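Local coordinates for protein reducing-end xylose-releasing exo-oligoxylanase Rex8A (Paenibacillus barcinonensis, PDB 6SUD) that hydrolyses short, linear or branched xylooligosaccharides as a family 8 glycoside hydrolase, releasing xylose from their reducing ends, at residues Lys29-Gln34 and Arg347-Pro352. The protein carries 1 engineered substitution. Sequence-based numbering, arbitrary orientation.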
ATOM      1  N   LYS A  29       7.203  20.517  -5.985  1.00 20.26           N
ATOM      2  CA  LYS A  29       7.483  20.476  -4.521  1.00 21.21           C
ATOM      3  C   LYS A  29       6.336  21.154  -3.753  1.00 19.83           C
ATOM      4  O   LYS A  29       5.901  20.605  -2.723  1.00 20.10           O
ATOM      5  CB  LYS A  29       8.841  21.124  -4.231  1.00 23.22           C
ATOM      6  CG  LYS A  29       9.097  21.534  -2.788  1.00 25.31           C
ATOM      7  CD  LYS A  29      10.142  22.625  -2.680  1.00 27.54           C
ATOM      8  CE  LYS A  29      10.577  22.909  -1.257  1.00 28.98           C
ATOM      9  NZ  LYS A  29      11.726  22.060  -0.854  1.00 29.62           N
ATOM     10  N   ALA A  30       5.854  22.310  -4.219  1.00 18.76           N
ATOM     11  CA  ALA A  30       4.773  23.063  -3.541  1.00 18.30           C
ATOM     12  C   ALA A  30       3.471  22.248  -3.561  1.00 17.66           C
ATOM     13  O   ALA A  30       2.738  22.269  -2.546  1.00 18.30           O
ATOM     14  CB  ALA A  30       4.584  24.419  -4.172  1.00 18.23           C
ATOM     15  N   ARG A  31       3.198  21.565  -4.675  1.00 16.21           N
ATOM     16  CA  ARG A  31       1.972  20.741  -4.857  1.00 15.59           C
ATOM     17  C   ARG A  31       2.032  19.567  -3.873  1.00 14.65           C
ATOM     18  O   ARG A  31       1.002  19.274  -3.250  1.00 14.32           O
ATOM     19  CB  ARG A  31       1.831  20.272  -6.308  1.00 16.08           C
ATOM     20  CG  ARG A  31       0.580  19.451  -6.583  1.00 16.88           C
ATOM     21  CD  ARG A  31      -0.718  20.228  -6.424  1.00 17.39           C
ATOM     22  NE  ARG A  31      -1.841  19.340  -6.716  1.00 17.93           N
ATOM     23  CZ  ARG A  31      -2.272  19.040  -7.941  1.00 19.15           C
ATOM     24  NH1 ARG A  31      -3.288  18.206  -8.086  1.00 20.18           N
ATOM     25  NH2 ARG A  31      -1.687  19.563  -9.015  1.00 19.30           N
ATOM     26  N   LEU A  32       3.211  18.957  -3.727  1.00 15.29           N
ATOM     27  CA  LEU A  32       3.388  17.791  -2.834  1.00 15.13           C
ATOM     28  C   LEU A  32       3.196  18.273  -1.397  1.00 15.94           C
ATOM     29  O   LEU A  32       2.410  17.664  -0.654  1.00 15.96           O
ATOM     30  CB  LEU A  32       4.769  17.159  -3.023  1.00 15.17           C
ATOM     31  CG  LEU A  32       5.026  15.996  -2.065  1.00 14.97           C
ATOM     32  CD1 LEU A  32       3.939  14.939  -2.204  1.00 15.27           C
ATOM     33  CD2 LEU A  32       6.389  15.379  -2.267  1.00 14.70           C
ATOM     34  N   GLU A  33       3.847  19.378  -1.043  1.00 17.28           N
ATOM     35  CA  GLU A  33       3.735  19.951   0.316  1.00 18.50           C
ATOM     36  C   GLU A  33       2.271  20.287   0.609  1.00 17.85           C
ATOM     37  O   GLU A  33       1.852  20.024   1.732  1.00 16.35           O
ATOM     38  CB  GLU A  33       4.671  21.146   0.455  1.00 21.23           C
ATOM     39  CG  GLU A  33       4.232  22.136   1.512  1.00 24.09           C
ATOM     40  CD  GLU A  33       4.299  21.582   2.924  1.00 26.58           C
ATOM     41  OE1 GLU A  33       3.993  22.326   3.871  1.00 31.01           O
ATOM     42  OE2 GLU A  33       4.654  20.404   3.078  1.00 32.08           O
ATOM     43  N   GLN A  34       1.539  20.861  -0.351  1.00 17.53           N
ATOM     44  CA  GLN A  34       0.129  21.265  -0.126  1.00 18.65           C
ATOM     45  C   GLN A  34      -0.759  20.025  -0.015  1.00 16.89           C
ATOM     46  O   GLN A  34      -1.758  20.075   0.745  1.00 15.76           O
ATOM     47  CB  GLN A  34      -0.422  22.178  -1.218  1.00 20.51           C
ATOM     48  CG  GLN A  34      -1.731  22.822  -0.787  1.00 23.79           C
ATOM     49  CD  GLN A  34      -1.672  23.342   0.632  1.00 26.86           C
ATOM     50  OE1 GLN A  34      -2.380  22.865   1.515  1.00 31.07           O
ATOM     51  NE2 GLN A  34      -0.801  24.308   0.881  1.00 28.52           N
ATOM     52  N   ARG A 347      -3.575  14.089 -16.309  1.00 14.65           N
ATOM     53  CA  ARG A 347      -4.956  13.959 -15.777  1.00 14.81           C
ATOM     54  C   ARG A 347      -4.884  13.993 -14.247  1.00 13.53           C
ATOM     55  O   ARG A 347      -5.719  14.650 -13.624  1.00 13.53           O
ATOM     56  CB  ARG A 347      -5.608  12.668 -16.280  1.00 17.06           C
ATOM     57  CG  ARG A 347      -6.981  12.381 -15.687  1.00 19.01           C
ATOM     58  CD  ARG A 347      -8.022  13.370 -16.150  1.00 21.46           C
ATOM     59  NE  ARG A 347      -9.392  12.895 -15.962  1.00 23.89           N
ATOM     60  CZ  ARG A 347     -10.107  13.027 -14.843  1.00 25.71           C
ATOM     61  NH1 ARG A 347      -9.595  13.602 -13.761  1.00 27.18           N
ATOM     62  NH2 ARG A 347     -11.341  12.556 -14.803  1.00 25.85           N
ATOM     63  N   PHE A 348      -3.902  13.298 -13.673  1.00 12.09           N
ATOM     64  CA  PHE A 348      -3.744  13.208 -12.204  1.00 11.42           C
ATOM     65  C   PHE A 348      -3.399  14.588 -11.634  1.00 11.76           C
ATOM     66  O   PHE A 348      -4.017  15.009 -10.627  1.00 11.13           O
ATOM     67  CB  PHE A 348      -2.679  12.176 -11.837  1.00 10.97           C
ATOM     68  CG  PHE A 348      -2.497  12.086 -10.348  1.00 10.72           C
ATOM     69  CD1 PHE A 348      -3.449  11.445  -9.567  1.00 10.70           C
ATOM     70  CD2 PHE A 348      -1.435  12.717  -9.723  1.00 10.67           C
ATOM     71  CE1 PHE A 348      -3.310  11.394  -8.192  1.00 10.15           C
ATOM     72  CE2 PHE A 348      -1.303  12.674  -8.350  1.00 10.50           C
ATOM     73  CZ  PHE A 348      -2.235  12.002  -7.591  1.00 10.37           C
ATOM     74  N   TRP A 349      -2.433  15.270 -12.250  1.00 12.19           N
ATOM     75  CA  TRP A 349      -1.976  16.622 -11.832  1.00 13.06           C
ATOM     76  C   TRP A 349      -3.195  17.545 -11.718  1.00 12.71           C
ATOM     77  O   TRP A 349      -3.255  18.361 -10.773  1.00 13.19           O
ATOM     78  CB  TRP A 349      -0.934  17.184 -12.813  1.00 13.23           C
ATOM     79  CG  TRP A 349      -0.478  18.568 -12.470  1.00 13.60           C
ATOM     80  CD1 TRP A 349      -1.031  19.734 -12.913  1.00 14.17           C
ATOM     81  CD2 TRP A 349       0.596  18.944 -11.585  1.00 13.84           C
ATOM     82  NE1 TRP A 349      -0.365  20.809 -12.386  1.00 14.20           N
ATOM     83  CE2 TRP A 349       0.642  20.356 -11.574  1.00 14.04           C
ATOM     84  CE3 TRP A 349       1.531  18.235 -10.822  1.00 14.11           C
ATOM     85  CZ2 TRP A 349       1.565  21.066 -10.810  1.00 14.05           C
ATOM     86  CZ3 TRP A 349       2.454  18.937 -10.074  1.00 13.85           C
ATOM     87  CH2 TRP A 349       2.465  20.334 -10.063  1.00 14.10           C
ATOM     88  N   ASN A 350      -4.144  17.408 -12.642  1.00 13.31           N
ATOM     89  CA  ASN A 350      -5.308  18.324 -12.765  1.00 13.63           C
ATOM     90  C   ASN A 350      -6.472  17.822 -11.899  1.00 14.54           C
ATOM     91  O   ASN A 350      -7.504  18.505 -11.867  1.00 14.77           O
ATOM     92  CB  ASN A 350      -5.654  18.523 -14.241  1.00 13.60           C
ATOM     93  CG  ASN A 350      -4.553  19.246 -14.982  1.00 13.27           C
ATOM     94  OD1 ASN A 350      -4.000  18.733 -15.954  1.00 14.85           O
ATOM     95  ND2 ASN A 350      -4.197  20.423 -14.502  1.00 13.04           N
ATOM     96  N   THR A 351      -6.286  16.714 -11.168  1.00 14.71           N
ATOM     97  CA  THR A 351      -7.314  16.124 -10.269  1.00 15.45           C
ATOM     98  C   THR A 351      -7.024  16.563  -8.834  1.00 15.51           C
ATOM     99  O   THR A 351      -5.905  16.382  -8.364  1.00 16.00           O
ATOM    100  CB  THR A 351      -7.356  14.596 -10.414  1.00 15.55           C
ATOM    101  OG1 THR A 351      -7.693  14.272 -11.766  1.00 15.73           O
ATOM    102  CG2 THR A 351      -8.341  13.933  -9.473  1.00 15.46           C
ATOM    103  N   PRO A 352      -8.000  17.158  -8.107  1.00 16.01           N
ATOM    104  CA  PRO A 352      -7.814  17.509  -6.704  1.00 15.98           C
ATOM    105  C   PRO A 352      -8.115  16.332  -5.764  1.00 15.27           C
ATOM    106  O   PRO A 352      -8.704  15.340  -6.175  1.00 15.13           O
ATOM    107  CB  PRO A 352      -8.825  18.649  -6.521  1.00 16.63           C
ATOM    108  CG  PRO A 352      -9.987  18.231  -7.404  1.00 17.08           C
ATOM    109  CD  PRO A 352      -9.345  17.529  -8.586  1.00 16.58           C
TER
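R31 leaves its helix with CG anti to the backbone N (chi1 -179°) and bends at chi2, which brings its guanidinium to the last turn of helix 341-349, where W349, also anti about chi1, lays its indole beside the same arginine. The guanidinium meets the backbone O of W349 end-on: NH2 donates to W349 O at 2.6 Å, in the carbonyl plane and on a lone pair, and NH1 donates to the same O at 2.7 Å from above that plane. Both hydrogen bonds are bent, near 140° at the hydrogen, yet the oxygen lies in the guanidinium plane, so the fork fixes the rotation of the group. The positive charge thus sits at the C-terminal end of the helix, where it probably interacts favourably with the helix dipole. R31 NH2 also sits over the centre of the W349 indole, 3.4 Å above its plane. With CZ 4.8 Å from the centroid of the five-membered ring, this is a cation-pi contact, the guanidinium tilted 65° to the indole rather than stacked flat. Nearer the backbone, R31 CB touches W349 CH2 at 3.8 Å. T351 OG1 donates to R347 O at 2.7 Å, tying T351, two residues past the helix end, back to its last turn. The Y366 hydroxyl is hydrogen-bonded to both R31 NH1 and T351 O. Away from the xylose-binding sites, the contact joins helix 25-41 to the C-terminal end of helix 341-349, with M370 of helix 359-373 against R31, Y23 stacked on the W349 indole and F18 meeting it edge-to-face.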